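Local coordinates for protein salt-tolerant glutaminase (Micrococcus luteus, PDB 3AGD) that probably catalyses the hydrolysis of L-glutamine to L-glutamate and ammonium, and is known for tolerating high salt, at residues G254-S259 / G267-R272; R405-N410 / D435-E440; V152-Y157 / Y191-A196. All coordinates share one frame; numbering follows the deposited sequence.

Overall arrangement
Contacts 1 and 3 belong to the glutaminase domain, whereas contact 2 lies in the STAS region, its centre about 42 Å from that of contact 1 and 61 Å from that of contact 3. Contact 1, buried near the centre of the folded chain, lies at the open end of a beta hairpin and is built mostly of proline, glycine and leucine. Contact 2 is partly buried and pairs two parallel strands, with Val407 and Val439 on one face and Thr406, Val408, Arg438 and Glu440 on the other. Contact 3, also partly buried, joins the start of one helix to the end of another by alanines, aromatic rings and one backbone bond; two glutamate-binding residues lie on the second.

Contact 1: G254-S259 / G267-R272; sequences GIPAKS and GALPGR
Pro256 and Leu269 meet where two antiparallel chains begin to splay apart, and with Gly267 they bury the most surface here. The pyrrolidine ring of Pro256 lies against the carbonyl oxygen of Ala268: Pro256 CB, CG and CD are all about 3.4 Å from Ala268 O. A proline suits the place because its compact ring packs against this carbonyl and has no N-H needing an acceptor. Leu269 sends CD1 across to the loop, 4.2 Å from Pro256 CD and 3.6 Å from Gly254 O. With CG trans to the backbone nitrogen (chi1 -178°), Leu269 also spreads CD2 over one face of the Arg272 guanidinium, whose NH1 forms a salt bridge with Asp308. One backbone hydrogen bond joins the two segments: Ala268 N donates to Pro256 O at 3.0 Å, and Gly267 CA approaches the same oxygen at 3.3 Å in a C-H...O contact. Gly267 faces Ala257 in a non-hydrogen-bonded antiparallel pair; lacking a side chain, it lets Ile255 CG2 lie 4.5 Å from Gly267 CA without crowding. Helix 227-240 packs on Pro256 and Pro270 through Val234, and Met307 of the second subunit reaches Pro270. The arrangement is that of a beta hairpin, strands 257-259 and 264-269, at the edge of the five-stranded antiparallel sheet of the beta-lactamase-like fold. Its outer strand bears Lys258, which touches the glutamate-binding Ser64, consistent with the lysine-bearing edge strand of serine beta-lactamases.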
loop_
_atom_site.group_PDB
_atom_site.type_symbol
_atom_site.label_atom_id
_atom_site.label_comp_id
_atom_site.label_asym_id
_atom_site.label_seq_id
_atom_site.Cartn_x
_atom_site.Cartn_y
_atom_site.Cartn_z
ATOM N N GLY A 254 3.927 -1.558 9.054
ATOM C CA GLY A 254 3.220 -1.267 7.821
ATOM C C GLY A 254 2.193 -0.154 7.904
ATOM O O GLY A 254 1.294 -0.075 7.063
ATOM N N ILE A 255 2.315 0.707 8.909
ATOM C CA ILE A 255 1.382 1.819 9.072
ATOM C C ILE A 255 2.127 3.151 9.028
ATOM O O ILE A 255 2.798 3.523 9.989
ATOM C CB ILE A 255 0.616 1.726 10.415
ATOM C CG1 ILE A 255 -0.227 0.450 10.449
ATOM C CG2 ILE A 255 -0.304 2.944 10.581
ATOM C CD1 ILE A 255 -0.982 0.251 11.760
ATOM N N PRO A 256 2.029 3.878 7.904
ATOM C CA PRO A 256 2.718 5.169 7.791
ATOM C C PRO A 256 2.438 5.989 9.052
ATOM O O PRO A 256 1.281 6.201 9.406
ATOM C CB PRO A 256 2.092 5.776 6.541
ATOM C CG PRO A 256 1.818 4.561 5.682
ATOM C CD PRO A 256 1.256 3.571 6.682
ATOM N N ALA A 257 3.485 6.440 9.737
ATOM C CA ALA A 257 3.276 7.195 10.969
ATOM C C ALA A 257 4.317 8.256 11.285
ATOM O O ALA A 257 5.385 8.314 10.673
ATOM C CB ALA A 257 3.169 6.230 12.144
ATOM N N LYS A 258 3.981 9.098 12.257
ATOM C CA LYS A 258 4.869 10.159 12.717
ATOM C C LYS A 258 4.543 10.493 14.168
ATOM O O LYS A 258 3.381 10.714 14.518
ATOM C CB LYS A 258 4.713 11.420 11.866
ATOM C CG LYS A 258 5.731 12.506 12.210
ATOM C CD LYS A 258 7.138 12.072 11.815
ATOM C CE LYS A 258 8.196 13.090 12.222
ATOM N NZ LYS A 258 8.542 12.992 13.668
ATOM N N SER A 259 5.568 10.522 15.012
ATOM C CA SER A 259 5.379 10.849 16.418
ATOM C C SER A 259 5.792 12.297 16.695
ATOM O O SER A 259 6.479 12.927 15.884
ATOM C CB SER A 259 6.208 9.905 17.293
ATOM O OG SER A 259 5.977 10.142 18.675
ATOM N N GLY A 267 -1.090 8.356 12.496
ATOM C CA GLY A 267 -1.029 7.215 11.606
ATOM C C GLY A 267 -1.993 7.416 10.453
ATOM O O GLY A 267 -3.058 8.013 10.625
ATOM N N ALA A 268 -1.622 6.930 9.274
ATOM C CA ALA A 268 -2.474 7.061 8.102
ATOM C C ALA A 268 -2.245 5.873 7.178
ATOM O O ALA A 268 -1.258 5.823 6.444
ATOM C CB ALA A 268 -2.170 8.364 7.376
ATOM N N LEU A 269 -3.164 4.914 7.233
ATOM C CA LEU A 269 -3.085 3.706 6.418
ATOM C C LEU A 269 -4.061 3.845 5.252
ATOM O O LEU A 269 -5.278 3.730 5.425
ATOM C CB LEU A 269 -3.436 2.485 7.271
ATOM C CG LEU A 269 -3.360 1.132 6.559
ATOM C CD1 LEU A 269 -1.958 0.938 5.998
ATOM C CD2 LEU A 269 -3.717 0.010 7.522
ATOM N N PRO A 270 -3.534 4.087 4.043
ATOM C CA PRO A 270 -4.348 4.256 2.838
ATOM C C PRO A 270 -5.543 3.333 2.674
ATOM O O PRO A 270 -5.422 2.111 2.751
ATOM C CB PRO A 270 -3.330 4.092 1.713
ATOM C CG PRO A 270 -2.103 4.708 2.313
ATOM C CD PRO A 270 -2.098 4.111 3.707
ATOM N N GLY A 271 -6.700 3.943 2.433
ATOM C CA GLY A 271 -7.915 3.184 2.217
ATOM C C GLY A 271 -8.552 2.546 3.433
ATOM O O GLY A 271 -9.619 1.944 3.316
ATOM N N ARG A 272 -7.938 2.666 4.605
ATOM C CA ARG A 272 -8.559 2.042 5.758
ATOM C C ARG A 272 -8.702 2.802 7.060
ATOM O O ARG A 272 -9.761 2.736 7.675
ATOM C CB ARG A 272 -7.903 0.689 6.005
ATOM C CG ARG A 272 -8.361 -0.314 4.960
ATOM C CD ARG A 272 -7.445 -1.474 4.871
ATOM N NE ARG A 272 -6.130 -1.099 4.370
ATOM C CZ ARG A 272 -5.078 -1.896 4.479
ATOM N NH1 ARG A 272 -5.229 -3.073 5.070
ATOM N NH2 ARG A 272 -3.893 -1.529 4.005
#

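Contact 2: R405-N410 / D435-E440; sequences RTVVLN and DGVRVE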
loop_
_atom_site.group_PDB
_atom_site.type_symbol
_atom_site.label_atom_id
_atom_site.label_comp_id
_atom_site.label_asym_id
_atom_site.label_seq_id
_atom_site.Cartn_x
_atom_site.Cartn_y
_atom_site.Cartn_z
ATOM N N ARG A 405 -27.810 -8.800 -27.621
ATOM C CA ARG A 405 -28.143 -7.592 -28.379
ATOM C C ARG A 405 -28.081 -6.316 -27.545
ATOM O O ARG A 405 -27.777 -5.238 -28.060
ATOM C CB ARG A 405 -29.533 -7.737 -29.019
ATOM C CG ARG A 405 -29.573 -8.797 -30.115
ATOM C CD ARG A 405 -30.923 -8.901 -30.827
ATOM N NE ARG A 405 -30.745 -9.622 -32.083
ATOM C CZ ARG A 405 -31.105 -10.883 -32.297
ATOM N NH1 ARG A 405 -31.693 -11.590 -31.342
ATOM N NH2 ARG A 405 -30.829 -11.453 -33.463
ATOM N N THR A 406 -28.364 -6.435 -26.256
ATOM C CA THR A 406 -28.328 -5.270 -25.389
ATOM C C THR A 406 -27.662 -5.549 -24.050
ATOM O O THR A 406 -27.870 -6.594 -23.435
ATOM C CB THR A 406 -29.751 -4.724 -25.125
ATOM O OG1 THR A 406 -30.337 -4.299 -26.362
ATOM C CG2 THR A 406 -29.702 -3.538 -24.177
ATOM N N VAL A 407 -26.843 -4.599 -23.617
ATOM C CA VAL A 407 -26.165 -4.694 -22.339
ATOM C C VAL A 407 -26.546 -3.449 -21.559
ATOM O O VAL A 407 -26.286 -2.327 -21.997
ATOM C CB VAL A 407 -24.618 -4.747 -22.497
ATOM C CG1 VAL A 407 -23.943 -4.558 -21.138
ATOM C CG2 VAL A 407 -24.197 -6.090 -23.087
ATOM N N VAL A 408 -27.200 -3.648 -20.422
ATOM C CA VAL A 408 -27.587 -2.536 -19.567
ATOM C C VAL A 408 -26.436 -2.360 -18.576
ATOM O O VAL A 408 -26.152 -3.262 -17.790
ATOM C CB VAL A 408 -28.886 -2.847 -18.790
ATOM C CG1 VAL A 408 -29.250 -1.682 -17.886
ATOM C CG2 VAL A 408 -30.017 -3.130 -19.765
ATOM N N LEU A 409 -25.760 -1.216 -18.638
ATOM C CA LEU A 409 -24.646 -0.937 -17.737
ATOM C C LEU A 409 -25.139 -0.024 -16.613
ATOM O O LEU A 409 -25.236 1.188 -16.792
ATOM C CB LEU A 409 -23.511 -0.244 -18.500
ATOM C CG LEU A 409 -22.067 -0.631 -18.152
ATOM C CD1 LEU A 409 -21.116 0.421 -18.713
ATOM C CD2 LEU A 409 -21.892 -0.742 -16.646
ATOM N N ASN A 410 -25.440 -0.606 -15.456
ATOM C CA ASN A 410 -25.944 0.163 -14.319
ATOM C C ASN A 410 -24.857 0.565 -13.314
ATOM O O ASN A 410 -24.181 -0.289 -12.731
ATOM C CB ASN A 410 -27.038 -0.633 -13.607
ATOM C CG ASN A 410 -27.693 0.154 -12.494
ATOM O OD1 ASN A 410 -27.059 0.479 -11.488
ATOM N ND2 ASN A 410 -28.971 0.476 -12.673
ATOM N N ASP A 435 -19.210 -3.940 -31.844
ATOM C CA ASP A 435 -19.604 -5.322 -32.110
ATOM C C ASP A 435 -21.073 -5.330 -32.523
ATOM O O ASP A 435 -21.630 -6.374 -32.867
ATOM C CB ASP A 435 -19.446 -6.202 -30.867
ATOM C CG ASP A 435 -18.023 -6.681 -30.656
ATOM O OD1 ASP A 435 -17.205 -6.601 -31.595
ATOM O OD2 ASP A 435 -17.730 -7.162 -29.543
ATOM N N GLY A 436 -21.699 -4.158 -32.470
ATOM C CA GLY A 436 -23.096 -4.054 -32.839
ATOM C C GLY A 436 -24.018 -4.314 -31.666
ATOM O O GLY A 436 -25.221 -4.541 -31.846
ATOM N N VAL A 437 -23.459 -4.295 -30.459
ATOM C CA VAL A 437 -24.258 -4.514 -29.259
ATOM C C VAL A 437 -24.769 -3.172 -28.752
ATOM O O VAL A 437 -24.036 -2.184 -28.739
ATOM C CB VAL A 437 -23.444 -5.176 -28.122
ATOM C CG1 VAL A 437 -24.302 -5.267 -26.850
ATOM C CG2 VAL A 437 -22.984 -6.561 -28.553
ATOM N N ARG A 438 -26.030 -3.139 -28.346
ATOM C CA ARG A 438 -26.607 -1.910 -27.836
ATOM C C ARG A 438 -26.263 -1.751 -26.364
ATOM O O ARG A 438 -26.478 -2.659 -25.561
ATOM C CB ARG A 438 -28.125 -1.914 -28.002
ATOM C CG ARG A 438 -28.795 -0.836 -27.188
ATOM C CD ARG A 438 -30.303 -0.827 -27.336
ATOM N NE ARG A 438 -30.854 0.248 -26.520
ATOM C CZ ARG A 438 -32.070 0.755 -26.662
ATOM N NH1 ARG A 438 -32.880 0.281 -27.596
ATOM N NH2 ARG A 438 -32.464 1.759 -25.890
ATOM N N VAL A 439 -25.739 -0.588 -26.010
ATOM C CA VAL A 439 -25.381 -0.330 -24.629
ATOM C C VAL A 439 -26.150 0.853 -24.065
ATOM O O VAL A 439 -26.050 1.966 -24.571
ATOM C CB VAL A 439 -23.880 -0.023 -24.492
ATOM C CG1 VAL A 439 -23.522 0.144 -23.025
ATOM C CG2 VAL A 439 -23.063 -1.129 -25.129
ATOM N N GLU A 440 -26.936 0.616 -23.025
ATOM C CA GLU A 440 -27.647 1.719 -22.411
ATOM C C GLU A 440 -27.126 1.855 -20.992
ATOM O O GLU A 440 -27.275 0.954 -20.165
ATOM C CB GLU A 440 -29.160 1.499 -22.454
ATOM C CG GLU A 440 -29.671 0.225 -21.849
ATOM C CD GLU A 440 -31.061 -0.104 -22.367
ATOM O OE1 GLU A 440 -31.176 -0.542 -23.535
ATOM O OE2 GLU A 440 -32.040 0.091 -21.616
#
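Glu440 reaches across the strand pair to Thr406 and Val408, covering more surface than any other residue of the contact. Its CB rises from the sheet on the face that also carries Thr406, Val408 and Arg438. Chi1 of 55° sets CG between the backbone nitrogen and the carbonyl carbon, which turns the chain over the neighbouring strand and puts Glu440 CG 4.0 Å from Val408 CG2. Beyond it the chain runs extended: Glu440 CD lies 4.1 Å from both Val408 CG2 and Thr406 CG2, and OE1 comes to 3.4 Å from the latter methyl. OE1 also forms a salt bridge with Arg438 NE, at 3.1 Å, while OE2 makes a long, weak ion pair with Arg326. A glutamate suits this partly exposed place, since its methylenes lie on small methyl groups and its carboxylate can pair with Arg438 and, weakly, with Arg326. Arg438, stretched out straight, lies alongside Thr406, whose OG1 is 3.6 Å from Arg438 CD. Beneath the side chains four backbone hydrogen bonds join the parallel strands, from Arg438 N to Arg405 O at 2.7 Å through to Leu409 N to Glu440 O at 3.1 Å. The opposite face carries Val407 and Val439, beta-branched residues well suited to extended strands; Val437, just before the second strand, adds CG1 against Val407 CG2. Gly436, with positive phi, ends the preceding helix in a Schellman motif. Strands 406-417 and 438-442 are thus joined through helix 419-434 as a beta-alpha-beta unit; Val429 of that helix touches both Leu409 and Val439, and strand 326-332 pairs with the other edge of 406-417.

Contact 3: V152-Y157 / Y191-A196; sequences VDWETY and YVAQCA
Ala196, just past the end of helix 184-195, is met by the residues leading into helix 154-161 at both its carbonyl and its methyl. Its carbonyl oxygen accepts a nearly straight hydrogen bond from Asp153 N at 2.7 Å, 173° at the hydrogen, so a carbonyl beyond the last helical turn finds a donor. Its methyl presses against Val152, with Val152 CG1 at a tight 3.5 Å from Ala196 CB, and packs 4.2 Å from Tyr157 CB. The small methyl of alanine suits so close an approach, and Ala193, one turn earlier, serves in the same way. Tyr157, with CG trans to its nitrogen (chi1 168°), brings the ring edge to Ala193: Tyr157 CD1 is 3.7 Å from Ala193 N, near the ring plane, and 3.7 Å from Val192 CG1.

The next shell sets these groups. Trp154 places CZ3 over one face of the Tyr157 ring and receives Val152 CG1 over its own face, so the indole meets the valine methyl with a face and the phenol ring with its edge. Asp153 is the N-cap of helix 154-161; its OD1 takes Thr156 N at 2.8 Å, a capping bond that probably helps to set the turn from which Asp153 N reaches Ala196.

Further out, Leu135 of helix 131-146 touches Trp154 and Ala193, and Val139 of the same helix touches Val152. Helix 184-195 thus lies with Val192 and Ala193 against helix 154-161, while the side chain of its glutamate-binding Tyr191 touches Ser64, Lys67 of helix 67-78 and Asn114 of helix 114-123.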
loop_
_atom_site.group_PDB
_atom_site.type_symbol
_atom_site.label_atom_id
_atom_site.label_comp_id
_atom_site.label_asym_id
_atom_site.label_seq_id
_atom_site.Cartn_x
_atom_site.Cartn_y
_atom_site.Cartn_z
ATOM N N VAL A 152 -2.853 27.701 18.753
ATOM C CA VAL A 152 -1.475 27.462 19.146
ATOM C C VAL A 152 -1.330 27.621 20.660
ATOM O O VAL A 152 -1.934 28.516 21.255
ATOM C CB VAL A 152 -0.526 28.471 18.466
ATOM C CG1 VAL A 152 0.911 28.207 18.885
ATOM C CG2 VAL A 152 -0.662 28.383 16.956
ATOM N N ASP A 153 -0.547 26.745 21.283
ATOM C CA ASP A 153 -0.303 26.849 22.714
ATOM C C ASP A 153 0.935 27.737 22.851
ATOM O O ASP A 153 2.074 27.261 22.800
ATOM C CB ASP A 153 -0.033 25.476 23.321
ATOM C CG ASP A 153 0.158 25.537 24.819
ATOM O OD1 ASP A 153 1.207 26.038 25.272
ATOM O OD2 ASP A 153 -0.748 25.092 25.550
ATOM N N TRP A 154 0.699 29.035 23.013
ATOM C CA TRP A 154 1.782 30.006 23.110
ATOM C C TRP A 154 2.737 29.805 24.276
ATOM O O TRP A 154 3.890 30.227 24.217
ATOM C CB TRP A 154 1.194 31.419 23.107
ATOM C CG TRP A 154 0.479 31.669 21.815
ATOM C CD1 TRP A 154 -0.874 31.731 21.616
ATOM C CD2 TRP A 154 1.078 31.757 20.520
ATOM N NE1 TRP A 154 -1.151 31.845 20.272
ATOM C CE2 TRP A 154 0.033 31.862 19.579
ATOM C CE3 TRP A 154 2.403 31.752 20.061
ATOM C CZ2 TRP A 154 0.269 31.961 18.209
ATOM C CZ3 TRP A 154 2.637 31.849 18.694
ATOM C CH2 TRP A 154 1.573 31.951 17.786
ATOM N N GLU A 155 2.270 29.144 25.326
ATOM C CA GLU A 155 3.130 28.881 26.472
ATOM C C GLU A 155 4.222 27.914 26.011
ATOM O O GLU A 155 5.401 28.084 26.332
ATOM C CB GLU A 155 2.321 28.256 27.605
ATOM C CG GLU A 155 3.108 28.042 28.884
ATOM C CD GLU A 155 2.268 27.418 29.986
ATOM O OE1 GLU A 155 1.169 27.944 30.264
ATOM O OE2 GLU A 155 2.706 26.408 30.576
ATOM N N THR A 156 3.824 26.894 25.254
ATOM C CA THR A 156 4.788 25.924 24.746
ATOM C C THR A 156 5.717 26.632 23.764
ATOM O O THR A 156 6.930 26.429 23.792
ATOM C CB THR A 156 4.089 24.749 24.030
ATOM O OG1 THR A 156 3.268 24.044 24.967
ATOM C CG2 THR A 156 5.123 23.787 23.437
ATOM N N TYR A 157 5.140 27.474 22.909
ATOM C CA TYR A 157 5.907 28.228 21.922
ATOM C C TYR A 157 7.026 29.046 22.571
ATOM O O TYR A 157 8.198 28.892 22.223
ATOM C CB TYR A 157 4.979 29.168 21.151
ATOM C CG TYR A 157 5.688 30.197 20.294
ATOM C CD1 TYR A 157 6.128 29.881 19.007
ATOM C CD2 TYR A 157 5.901 31.496 20.765
ATOM C CE1 TYR A 157 6.754 30.828 18.210
ATOM C CE2 TYR A 157 6.529 32.454 19.976
ATOM C CZ TYR A 157 6.950 32.111 18.697
ATOM O OH TYR A 157 7.551 33.054 17.900
ATOM N N TYR A 191 7.998 27.647 12.426
ATOM C CA TYR A 191 8.017 26.200 12.597
ATOM C C TYR A 191 7.700 25.827 14.048
ATOM O O TYR A 191 6.979 24.862 14.310
ATOM C CB TYR A 191 9.385 25.648 12.198
ATOM C CG TYR A 191 9.604 24.206 12.596
ATOM C CD1 TYR A 191 8.912 23.176 11.967
ATOM C CD2 TYR A 191 10.485 23.876 13.624
ATOM C CE1 TYR A 191 9.088 21.850 12.355
ATOM C CE2 TYR A 191 10.668 22.557 14.021
ATOM C CZ TYR A 191 9.964 21.551 13.386
ATOM O OH TYR A 191 10.112 20.251 13.807
ATOM N N VAL A 192 8.237 26.588 14.995
ATOM C CA VAL A 192 7.973 26.302 16.398
ATOM C C VAL A 192 6.495 26.521 16.716
ATOM O O VAL A 192 5.888 25.740 17.450
ATOM C CB VAL A 192 8.836 27.179 17.329
ATOM C CG1 VAL A 192 8.423 26.961 18.784
ATOM C CG2 VAL A 192 10.314 26.819 17.156
ATOM N N ALA A 193 5.918 27.578 16.156
ATOM C CA ALA A 193 4.510 27.893 16.378
ATOM C C ALA A 193 3.652 26.784 15.776
ATOM O O ALA A 193 2.640 26.378 16.340
ATOM C CB ALA A 193 4.173 29.220 15.734
ATOM N N GLN A 194 4.082 26.308 14.619
ATOM C CA GLN A 194 3.407 25.238 13.902
ATOM C C GLN A 194 3.346 23.995 14.787
ATOM O O GLN A 194 2.323 23.307 14.845
ATOM C CB GLN A 194 4.190 24.958 12.619
ATOM C CG GLN A 194 3.991 23.606 11.970
ATOM C CD GLN A 194 5.027 23.360 10.881
ATOM O OE1 GLN A 194 5.387 24.278 10.141
ATOM N NE2 GLN A 194 5.502 22.122 10.774
ATOM N N CYS A 195 4.446 23.722 15.481
ATOM C CA CYS A 195 4.544 22.563 16.368
ATOM C C CYS A 195 3.739 22.737 17.651
ATOM O O CYS A 195 3.396 21.753 18.316
ATOM C CB CYS A 195 6.006 22.306 16.743
ATOM S SG CYS A 195 7.033 21.685 15.406
ATOM N N ALA A 196 3.457 23.989 17.998
ATOM C CA ALA A 196 2.710 24.299 19.210
ATOM C C ALA A 196 1.202 24.270 18.990
ATOM O O ALA A 196 0.434 24.620 19.892
ATOM C CB ALA A 196 3.135 25.664 19.755
#